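Local atomic coordinates of protein involved in catabolism of external DNA (Legionella pneumophila subsp. pneumophila, PDB entry 2OO3), a protein that probably transfers a methyl group from S-adenosyl-L-methionine to the N6 atom of one adenine in 23S ribosomal RNA. Residues G47-K52 and L96-G101; K159-I163 and F189-L193; Y169-Y175 and W205-F209. All blocks are in the same frame, centred on the assembly; numbering follows the deposited sequence.

Contact 1 of 3, residues G47-K52 and L96-G101; sequences GIYDLK and LSYYPG
Y49 and Y99 form the hydrogen-bonded pair at the middle of a short antiparallel two-stranded pairing between G47-K52 and L96-G101. Their backbones are joined twice: Y99 N gives a fairly straight bond to Y49 O (2.8 Å), while Y49 N reaches Y99 O at a more bent 136°. One further bond lies beyond each end of this pair, L51 N to S97 O and G101 N to G47 O.

Among the rings, Y98 lies across the D50 backbone, with D50 CA 3.8 Å from the ring centroid and almost on its normal. The D50 carboxylate runs nearly parallel to that ring, 16° between planes, and its OD1 accepts from K52 N, closing an Asx turn. I48 CD1 meets Y98 CE1 at 3.9 Å. On the face of the sheet that carries Y49 and Y99, Y49 offers its ring edge to Y99 O and to G101, whose CA sits 3.6 Å from Y49 CE2.

Apolar contact is carried by L51, which spreads its two methyls: L51 CD1 meets L96 CG, and L51 CD2 lies 3.9 Å from Y99 CB. The polar end belongs to K52, whose chain bends at chi2 and chi3 so that NZ donates a hydrogen bond to S97 OG (2.8 Å).

Y99 OH hydrogen-bonds Y83 OH and ND1 of H20, a residue predicted to bind S-adenosyl-L-methionine, and G101 is the N-cap of helix 102-109. The contact is thus a two-stranded antiparallel sheet, separate from the main Rossmann-like sheet and bordering the probable cofactor site.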
loop_
_atom_site.group_PDB
_atom_site.type_symbol
_atom_site.label_atom_id
_atom_site.label_comp_id
_atom_site.label_asym_id
_atom_site.label_seq_id
_atom_site.Cartn_x
_atom_site.Cartn_y
_atom_site.Cartn_z
ATOM N N GLY A 47 -7.400 8.540 -6.412
ATOM C CA GLY A 47 -8.346 7.812 -5.525
ATOM C C GLY A 47 -9.178 6.702 -6.173
ATOM O O GLY A 47 -9.500 5.738 -5.530
ATOM N N ILE A 48 -9.597 6.891 -7.416
ATOM C CA ILE A 48 -10.314 5.883 -8.199
ATOM C C ILE A 48 -9.770 5.952 -9.635
ATOM O O ILE A 48 -9.343 7.015 -10.100
ATOM C CB ILE A 48 -11.889 6.054 -8.178
ATOM C CG1 ILE A 48 -12.331 7.337 -8.909
ATOM C CG2 ILE A 48 -12.436 6.061 -6.732
ATOM C CD1 ILE A 48 -13.891 7.609 -8.904
ATOM N N TYR A 49 -9.767 4.814 -10.317
ATOM C CA TYR A 49 -9.132 4.681 -11.643
ATOM C C TYR A 49 -10.100 4.057 -12.611
ATOM O O TYR A 49 -10.622 2.954 -12.364
ATOM C CB TYR A 49 -7.817 3.860 -11.535
ATOM C CG TYR A 49 -6.869 4.588 -10.611
ATOM C CD1 TYR A 49 -5.999 5.570 -11.109
ATOM C CD2 TYR A 49 -6.901 4.375 -9.239
ATOM C CE1 TYR A 49 -5.169 6.289 -10.281
ATOM C CE2 TYR A 49 -6.069 5.098 -8.387
ATOM C CZ TYR A 49 -5.208 6.061 -8.929
ATOM O OH TYR A 49 -4.396 6.804 -8.110
ATOM N N ASP A 50 -10.379 4.796 -13.689
ATOM C CA ASP A 50 -11.225 4.349 -14.767
ATOM C C ASP A 50 -10.354 3.519 -15.679
ATOM O O ASP A 50 -9.420 4.038 -16.292
ATOM C CB ASP A 50 -11.764 5.568 -15.508
ATOM C CG ASP A 50 -12.700 5.210 -16.684
ATOM O OD1 ASP A 50 -12.853 4.027 -17.059
ATOM O OD2 ASP A 50 -13.285 6.168 -17.244
ATOM N N LEU A 51 -10.644 2.223 -15.741
ATOM C CA LEU A 51 -9.892 1.286 -16.544
ATOM C C LEU A 51 -10.281 1.329 -18.036
ATOM O O LEU A 51 -9.633 0.696 -18.868
ATOM C CB LEU A 51 -10.113 -0.128 -16.008
ATOM C CG LEU A 51 -9.681 -0.403 -14.564
ATOM C CD1 LEU A 51 -9.987 -1.856 -14.299
ATOM C CD2 LEU A 51 -8.169 -0.073 -14.287
ATOM N N LYS A 52 -11.325 2.081 -18.360
ATOM C CA LYS A 52 -11.831 2.160 -19.729
ATOM C C LYS A 52 -11.594 3.489 -20.422
ATOM O O LYS A 52 -12.070 3.690 -21.546
ATOM C CB LYS A 52 -13.313 1.814 -19.753
ATOM C CG LYS A 52 -13.526 0.322 -19.613
ATOM C CD LYS A 52 -14.736 -0.016 -18.768
ATOM C CE LYS A 52 -16.006 -0.172 -19.583
ATOM N NZ LYS A 52 -17.046 -0.988 -18.845
ATOM N N LEU A 96 -14.914 -5.517 -14.798
ATOM C CA LEU A 96 -14.048 -4.550 -14.165
ATOM C C LEU A 96 -13.970 -3.262 -14.982
ATOM O O LEU A 96 -13.400 -3.241 -16.082
ATOM C CB LEU A 96 -12.672 -5.179 -14.016
ATOM C CG LEU A 96 -11.871 -5.041 -12.741
ATOM C CD1 LEU A 96 -12.698 -5.372 -11.486
ATOM C CD2 LEU A 96 -10.643 -5.954 -12.853
ATOM N N SER A 97 -14.556 -2.193 -14.457
ATOM C CA SER A 97 -14.559 -0.912 -15.134
ATOM C C SER A 97 -13.698 0.080 -14.380
ATOM O O SER A 97 -13.081 0.935 -15.006
ATOM C CB SER A 97 -15.978 -0.323 -15.222
ATOM O OG SER A 97 -16.799 -1.113 -16.078
ATOM N N TYR A 98 -13.702 -0.054 -13.044
ATOM C CA TYR A 98 -12.973 0.822 -12.125
ATOM C C TYR A 98 -12.084 0.020 -11.200
ATOM O O TYR A 98 -12.462 -1.075 -10.733
ATOM C CB TYR A 98 -13.946 1.687 -11.297
ATOM C CG TYR A 98 -14.181 3.039 -11.947
ATOM C CD1 TYR A 98 -13.551 4.186 -11.463
ATOM C CD2 TYR A 98 -14.979 3.152 -13.101
ATOM C CE1 TYR A 98 -13.759 5.453 -12.105
ATOM C CE2 TYR A 98 -15.181 4.397 -13.744
ATOM C CZ TYR A 98 -14.571 5.521 -13.239
ATOM O OH TYR A 98 -14.762 6.739 -13.883
ATOM N N TYR A 99 -10.907 0.558 -10.927
ATOM C CA TYR A 99 -10.080 0.040 -9.840
ATOM C C TYR A 99 -9.922 1.120 -8.740
ATOM O O TYR A 99 -9.614 2.272 -9.061
ATOM C CB TYR A 99 -8.695 -0.404 -10.391
ATOM C CG TYR A 99 -7.837 -1.085 -9.338
ATOM C CD1 TYR A 99 -8.091 -2.394 -8.964
ATOM C CD2 TYR A 99 -6.812 -0.397 -8.690
ATOM C CE1 TYR A 99 -7.319 -3.022 -8.000
ATOM C CE2 TYR A 99 -6.052 -1.004 -7.691
ATOM C CZ TYR A 99 -6.312 -2.331 -7.375
ATOM O OH TYR A 99 -5.617 -2.943 -6.383
ATOM N N PRO A 100 -10.127 0.750 -7.451
ATOM C CA PRO A 100 -9.985 1.751 -6.387
ATOM C C PRO A 100 -8.532 2.063 -6.056
ATOM O O PRO A 100 -7.653 1.193 -6.174
ATOM C CB PRO A 100 -10.685 1.108 -5.181
ATOM C CG PRO A 100 -11.040 -0.283 -5.558
ATOM C CD PRO A 100 -10.473 -0.580 -6.927
ATOM N N GLY A 101 -8.267 3.300 -5.667
ATOM C CA GLY A 101 -6.941 3.634 -5.166
ATOM C C GLY A 101 -6.945 3.367 -3.676
ATOM O O GLY A 101 -8.008 3.113 -3.106
#

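Contact 2 of 3, residues K159-I163 and F189-L193; sequences KRGLI and FSTGL
L162 and L193 form a parallel bridge where strand 161-165 meets the start of strand 193-200. This is the tight half of the contact. L193 takes both backbone bonds, each nearly straight: its N donates to G161 O (2.9 Å) and its O accepts from I163 N (2.8 Å). L162 CA also brings its hydrogen toward L193 O. The two leucine side chains lie side by side and point the same way, L162 CD1 against L193 CD2 at 3.8 Å, and both rest on helix 14-30. On the other face, I163 CD1 reaches toward L193 O and, more distantly, F189 CD2.

The F189 ring packs against G161. With CG anti to the backbone N (chi1 -174°), the ring swings from its turn toward K159-G161 and presents its edge: CZ lies 3.7 Å from G161 N, and K159 O is also near the ring plane. One ring face is occupied by G192 N, as the type I turn from F189 to G192 folds back over it.

Toward K159 and T191 the chains separate, and water replaces direct bonding. Water 2 accepts from G161 N at 3.0 Å and lies within hydrogen-bonding distance of T191 O. Water 1 joins K159 O to T191 OG1, at 2.7 Å from the latter. The side chains of K159 and R160 leave the backbone away from F189-L193; the R160 guanidinium bonds instead to the carbonyls of L30 and K35.

The chemistry therefore changes along the strand direction: solvent serves the polar backbone at the splayed entrance, whereas beyond G161 nearly linear backbone bonds and buried leucines hold two neighbouring parallel strands of the central sheet in register.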
loop_
_atom_site.group_PDB
_atom_site.type_symbol
_atom_site.label_atom_id
_atom_site.label_comp_id
_atom_site.label_asym_id
_atom_site.label_seq_id
_atom_site.Cartn_x
_atom_site.Cartn_y
_atom_site.Cartn_z
ATOM N N LYS A 159 -2.691 9.353 18.922
ATOM C CA LYS A 159 -1.600 8.519 19.446
ATOM C C LYS A 159 -1.508 7.125 18.844
ATOM O O LYS A 159 -0.775 6.284 19.353
ATOM C CB LYS A 159 -1.671 8.414 20.984
ATOM C CG LYS A 159 -0.797 9.418 21.680
ATOM C CD LYS A 159 -1.493 10.705 21.879
ATOM C CE LYS A 159 -0.917 11.432 23.103
ATOM N NZ LYS A 159 -2.048 11.737 24.041
ATOM N N ARG A 160 -2.272 6.893 17.779
ATOM C CA ARG A 160 -2.342 5.615 17.085
ATOM C C ARG A 160 -2.357 6.022 15.633
ATOM O O ARG A 160 -3.192 6.847 15.240
ATOM C CB ARG A 160 -3.690 4.944 17.334
ATOM C CG ARG A 160 -3.934 4.383 18.697
ATOM C CD ARG A 160 -5.142 3.435 18.627
ATOM N NE ARG A 160 -4.821 2.202 17.904
ATOM C CZ ARG A 160 -5.650 1.539 17.090
ATOM N NH1 ARG A 160 -6.886 1.992 16.836
ATOM N NH2 ARG A 160 -5.240 0.406 16.523
ATOM N N GLY A 161 -1.487 5.431 14.820
ATOM C CA GLY A 161 -1.398 5.836 13.408
ATOM C C GLY A 161 -0.995 4.721 12.472
ATOM O O GLY A 161 -0.151 3.881 12.814
ATOM N N LEU A 162 -1.619 4.720 11.287
ATOM C CA LEU A 162 -1.136 3.963 10.129
ATOM C C LEU A 162 -0.659 4.964 9.053
ATOM O O LEU A 162 -1.413 5.839 8.593
ATOM C CB LEU A 162 -2.237 3.049 9.607
ATOM C CG LEU A 162 -1.953 2.389 8.247
ATOM C CD1 LEU A 162 -0.623 1.616 8.278
ATOM C CD2 LEU A 162 -3.143 1.503 7.847
ATOM N N ILE A 163 0.620 4.875 8.696
ATOM C CA ILE A 163 1.208 5.794 7.733
ATOM C C ILE A 163 1.528 4.942 6.500
ATOM O O ILE A 163 2.353 4.037 6.561
ATOM C CB ILE A 163 2.465 6.497 8.311
ATOM C CG1 ILE A 163 2.124 7.305 9.599
ATOM C CG2 ILE A 163 3.006 7.491 7.313
ATOM C CD1 ILE A 163 2.423 6.546 10.927
ATOM N N PHE A 189 7.479 9.451 16.545
ATOM C CA PHE A 189 6.312 8.614 16.766
ATOM C C PHE A 189 6.709 7.162 16.517
ATOM O O PHE A 189 6.388 6.585 15.487
ATOM C CB PHE A 189 5.193 9.077 15.824
ATOM C CG PHE A 189 3.882 8.390 16.049
ATOM C CD1 PHE A 189 3.407 8.164 17.341
ATOM C CD2 PHE A 189 3.110 7.972 14.961
ATOM C CE1 PHE A 189 2.176 7.536 17.555
ATOM C CE2 PHE A 189 1.877 7.350 15.161
ATOM C CZ PHE A 189 1.416 7.134 16.452
ATOM N N SER A 190 7.392 6.568 17.484
ATOM C CA SER A 190 8.076 5.290 17.281
ATOM C C SER A 190 7.117 4.078 17.369
ATOM O O SER A 190 7.511 2.942 17.105
ATOM C CB SER A 190 9.220 5.174 18.301
ATOM O OG SER A 190 8.671 5.019 19.608
ATOM N N THR A 191 5.872 4.322 17.779
ATOM C CA THR A 191 4.860 3.277 17.907
ATOM C C THR A 191 3.877 3.258 16.734
ATOM O O THR A 191 2.988 2.396 16.686
ATOM C CB THR A 191 4.059 3.380 19.224
ATOM O OG1 THR A 191 3.367 4.633 19.268
ATOM C CG2 THR A 191 4.992 3.226 20.471
ATOM N N GLY A 192 4.048 4.185 15.785
ATOM C CA GLY A 192 3.207 4.212 14.589
ATOM C C GLY A 192 3.475 3.001 13.705
ATOM O O GLY A 192 4.562 2.407 13.753
ATOM N N LEU A 193 2.482 2.622 12.918
ATOM C CA LEU A 193 2.624 1.516 11.958
ATOM C C LEU A 193 2.964 2.182 10.632
ATOM O O LEU A 193 2.134 2.927 10.094
ATOM C CB LEU A 193 1.321 0.713 11.864
ATOM C CG LEU A 193 1.444 -0.723 11.304
ATOM C CD1 LEU A 193 0.123 -1.461 11.409
ATOM C CD2 LEU A 193 1.940 -0.745 9.873
HETATM O O HOH W 1 0.820 4.217 18.655
HETATM O O HOH W 2 0.034 3.192 16.078
#

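Contact 3 of 3, residues Y169-Y175 and W205-F209; sequences YERKEEY and WTEQF
Y175 is sandwiched face-on: W205 CB sits over the centre of one side of its ring, 4.1 Å from the centroid and practically on the normal, while CD1 of Y169 covers the opposite face. The indole itself leans against Y175 obliquely, the Y175 ring and the W205 six-membered ring 59° apart, with Y175 CE2 3.6 Å from W205 CE3. K172 crosses over the indole; CG trans to its own N (chi1 179°) and an extended chain lay its methylenes on the six-membered ring, CG being 3.8 Å from that centroid.

These side chains join the loop after D166, the predicted proton acceptor, to helix 203-216; this loop leads into helix 174-188, and the two helices precede and follow strand 193-200 in the Rossmann-like methyltransferase fold.

Y169 turns its edge to the F209 face in an offset edge-to-face pair, centroids 5.9 Å apart and planes at 87°; Y169 OH bonds to W197 O. F209 CD1, at its ring edge, lies 3.4 Å from Y175 O. Water 3 bridges the polar ends, 2.8 Å from Y175 OH and donating to T206 OG1, which also bonds to P199 O. E174 braces the loop, OE2 accepting a straight bond from R171 N and OE1 one from Y169 N.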
loop_
_atom_site.group_PDB
_atom_site.type_symbol
_atom_site.label_atom_id
_atom_site.label_comp_id
_atom_site.label_asym_id
_atom_site.label_seq_id
_atom_site.Cartn_x
_atom_site.Cartn_y
_atom_site.Cartn_z
ATOM N N TYR A 169 8.815 6.901 -7.125
ATOM C CA TYR A 169 10.244 6.725 -7.427
ATOM C C TYR A 169 10.593 7.127 -8.889
ATOM O O TYR A 169 11.466 6.510 -9.502
ATOM C CB TYR A 169 10.737 5.297 -7.150
ATOM C CG TYR A 169 10.479 4.845 -5.739
ATOM C CD1 TYR A 169 11.409 5.073 -4.724
ATOM C CD2 TYR A 169 9.265 4.262 -5.414
ATOM C CE1 TYR A 169 11.149 4.693 -3.401
ATOM C CE2 TYR A 169 8.989 3.864 -4.113
ATOM C CZ TYR A 169 9.920 4.093 -3.116
ATOM O OH TYR A 169 9.623 3.663 -1.867
ATOM N N GLU A 170 9.874 8.111 -9.446
ATOM C CA GLU A 170 10.261 8.682 -10.738
ATOM C C GLU A 170 11.620 9.426 -10.651
ATOM O O GLU A 170 12.307 9.529 -11.661
ATOM C CB GLU A 170 9.152 9.560 -11.372
ATOM C CG GLU A 170 8.758 10.802 -10.555
ATOM C CD GLU A 170 7.774 11.742 -11.291
ATOM O OE1 GLU A 170 6.804 11.252 -11.939
ATOM O OE2 GLU A 170 7.975 12.982 -11.216
ATOM N N ARG A 171 11.990 9.940 -9.470
ATOM C CA ARG A 171 13.357 10.451 -9.246
ATOM C C ARG A 171 14.166 9.443 -8.426
ATOM O O ARG A 171 13.689 8.902 -7.423
ATOM C CB ARG A 171 13.376 11.822 -8.562
ATOM C CG ARG A 171 12.594 12.944 -9.327
ATOM C CD ARG A 171 12.519 14.260 -8.544
ATOM N NE ARG A 171 11.689 14.147 -7.337
ATOM C CZ ARG A 171 12.169 14.043 -6.097
ATOM N NH1 ARG A 171 13.483 14.055 -5.878
ATOM N NH2 ARG A 171 11.332 13.924 -5.076
ATOM N N LYS A 172 15.399 9.210 -8.859
ATOM C CA LYS A 172 16.333 8.335 -8.175
ATOM C C LYS A 172 16.473 8.798 -6.725
ATOM O O LYS A 172 16.587 7.984 -5.796
ATOM C CB LYS A 172 17.683 8.449 -8.893
ATOM C CG LYS A 172 18.809 7.648 -8.359
ATOM C CD LYS A 172 20.012 8.100 -9.164
ATOM C CE LYS A 172 21.296 7.969 -8.451
ATOM N NZ LYS A 172 22.403 8.052 -9.453
ATOM N N GLU A 173 16.441 10.112 -6.523
ATOM C CA GLU A 173 16.671 10.643 -5.174
ATOM C C GLU A 173 15.585 10.218 -4.174
ATOM O O GLU A 173 15.820 10.239 -2.975
ATOM C CB GLU A 173 16.837 12.166 -5.217
ATOM C CG GLU A 173 18.126 12.651 -5.973
ATOM C CD GLU A 173 18.089 12.490 -7.529
ATOM O OE1 GLU A 173 16.977 12.483 -8.131
ATOM O OE2 GLU A 173 19.203 12.389 -8.140
ATOM N N GLU A 174 14.409 9.823 -4.670
ATOM C CA GLU A 174 13.324 9.324 -3.797
ATOM C C GLU A 174 13.749 8.123 -2.952
ATOM O O GLU A 174 13.223 7.898 -1.845
ATOM C CB GLU A 174 12.088 8.992 -4.623
ATOM C CG GLU A 174 11.453 10.248 -5.251
ATOM C CD GLU A 174 10.156 9.943 -6.000
ATOM O OE1 GLU A 174 9.236 9.363 -5.371
ATOM O OE2 GLU A 174 10.070 10.275 -7.217
ATOM N N TYR A 175 14.707 7.344 -3.466
ATOM C CA TYR A 175 15.163 6.145 -2.760
ATOM C C TYR A 175 15.976 6.489 -1.507
ATOM O O TYR A 175 16.184 5.639 -0.646
ATOM C CB TYR A 175 16.022 5.283 -3.676
ATOM C CG TYR A 175 15.281 4.518 -4.745
ATOM C CD1 TYR A 175 14.775 3.236 -4.489
ATOM C CD2 TYR A 175 15.139 5.043 -6.010
ATOM C CE1 TYR A 175 14.127 2.499 -5.503
ATOM C CE2 TYR A 175 14.469 4.339 -7.022
ATOM C CZ TYR A 175 13.985 3.070 -6.772
ATOM O OH TYR A 175 13.352 2.397 -7.798
ATOM N N TRP A 205 19.771 0.249 -6.450
ATOM C CA TRP A 205 19.043 1.348 -5.844
ATOM C C TRP A 205 18.139 0.811 -4.745
ATOM O O TRP A 205 18.090 1.371 -3.675
ATOM C CB TRP A 205 18.189 2.064 -6.881
ATOM C CG TRP A 205 18.962 2.824 -7.950
ATOM C CD1 TRP A 205 20.335 2.983 -8.045
ATOM C CD2 TRP A 205 18.401 3.553 -9.036
ATOM N NE1 TRP A 205 20.642 3.776 -9.137
ATOM C CE2 TRP A 205 19.477 4.125 -9.764
ATOM C CE3 TRP A 205 17.084 3.801 -9.463
ATOM C CZ2 TRP A 205 19.275 4.908 -10.888
ATOM C CZ3 TRP A 205 16.884 4.588 -10.583
ATOM C CH2 TRP A 205 17.986 5.136 -11.284
ATOM N N THR A 206 17.402 -0.252 -5.043
ATOM C CA THR A 206 16.550 -0.895 -4.037
ATOM C C THR A 206 17.339 -1.374 -2.792
ATOM O O THR A 206 16.906 -1.157 -1.658
ATOM C CB THR A 206 15.707 -2.020 -4.670
ATOM O OG1 THR A 206 14.840 -1.442 -5.667
ATOM C CG2 THR A 206 14.867 -2.698 -3.603
ATOM N N GLU A 207 18.523 -1.961 -2.998
ATOM C CA GLU A 207 19.333 -2.418 -1.877
ATOM C C GLU A 207 19.827 -1.248 -1.007
ATOM O O GLU A 207 19.967 -1.394 0.219
ATOM C CB GLU A 207 20.523 -3.269 -2.352
ATOM C CG GLU A 207 20.154 -4.690 -2.866
ATOM C CD GLU A 207 19.473 -5.557 -1.784
ATOM O OE1 GLU A 207 19.754 -5.380 -0.590
ATOM O OE2 GLU A 207 18.622 -6.394 -2.113
ATOM N N GLN A 208 20.107 -0.097 -1.633
ATOM C CA GLN A 208 20.522 1.090 -0.868
ATOM C C GLN A 208 19.367 1.663 -0.043
ATOM O O GLN A 208 19.547 2.104 1.106
ATOM C CB GLN A 208 21.117 2.151 -1.785
ATOM C CG GLN A 208 22.530 1.740 -2.331
ATOM C CD GLN A 208 22.947 2.608 -3.500
ATOM O OE1 GLN A 208 23.394 3.733 -3.300
ATOM N NE2 GLN A 208 22.785 2.095 -4.733
ATOM N N PHE A 209 18.191 1.662 -0.650
ATOM C CA PHE A 209 16.935 2.022 0.033
ATOM C C PHE A 209 16.726 1.085 1.231
ATOM O O PHE A 209 16.523 1.538 2.369
ATOM C CB PHE A 209 15.782 1.905 -0.987
ATOM C CG PHE A 209 14.384 1.992 -0.385
ATOM C CD1 PHE A 209 13.765 3.225 -0.200
ATOM C CD2 PHE A 209 13.685 0.827 -0.036
ATOM C CE1 PHE A 209 12.448 3.306 0.345
ATOM C CE2 PHE A 209 12.384 0.902 0.526
ATOM C CZ PHE A 209 11.775 2.137 0.708
HETATM O O HOH W 3 14.616 -0.111 -7.986
#

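Overall arrangement
Contacts 2 and 3 are mostly buried and belong to the central sheet and its helices, whereas contact 1, only partly buried, is a separate two-stranded piece. Contacts 2 and 3 interlock along the chain: strand 161-165 leads to helix 174-188, and strand 193-200, which begins in contact 2, leads to helix 203-216 of contact 3. Contact 1 is held mainly by antiparallel backbone bonds, contact 2 by two parallel-strand bonds, apolar packing and water, contact 3 by aromatic packing and a bridging water. Contacts 1 and 2 lie on opposite sides of the chain's centre, their centres 29 Å apart. Residues of contacts 1 and 3 approach predicted cofactor or catalytic residues; contact 2 is farther from them.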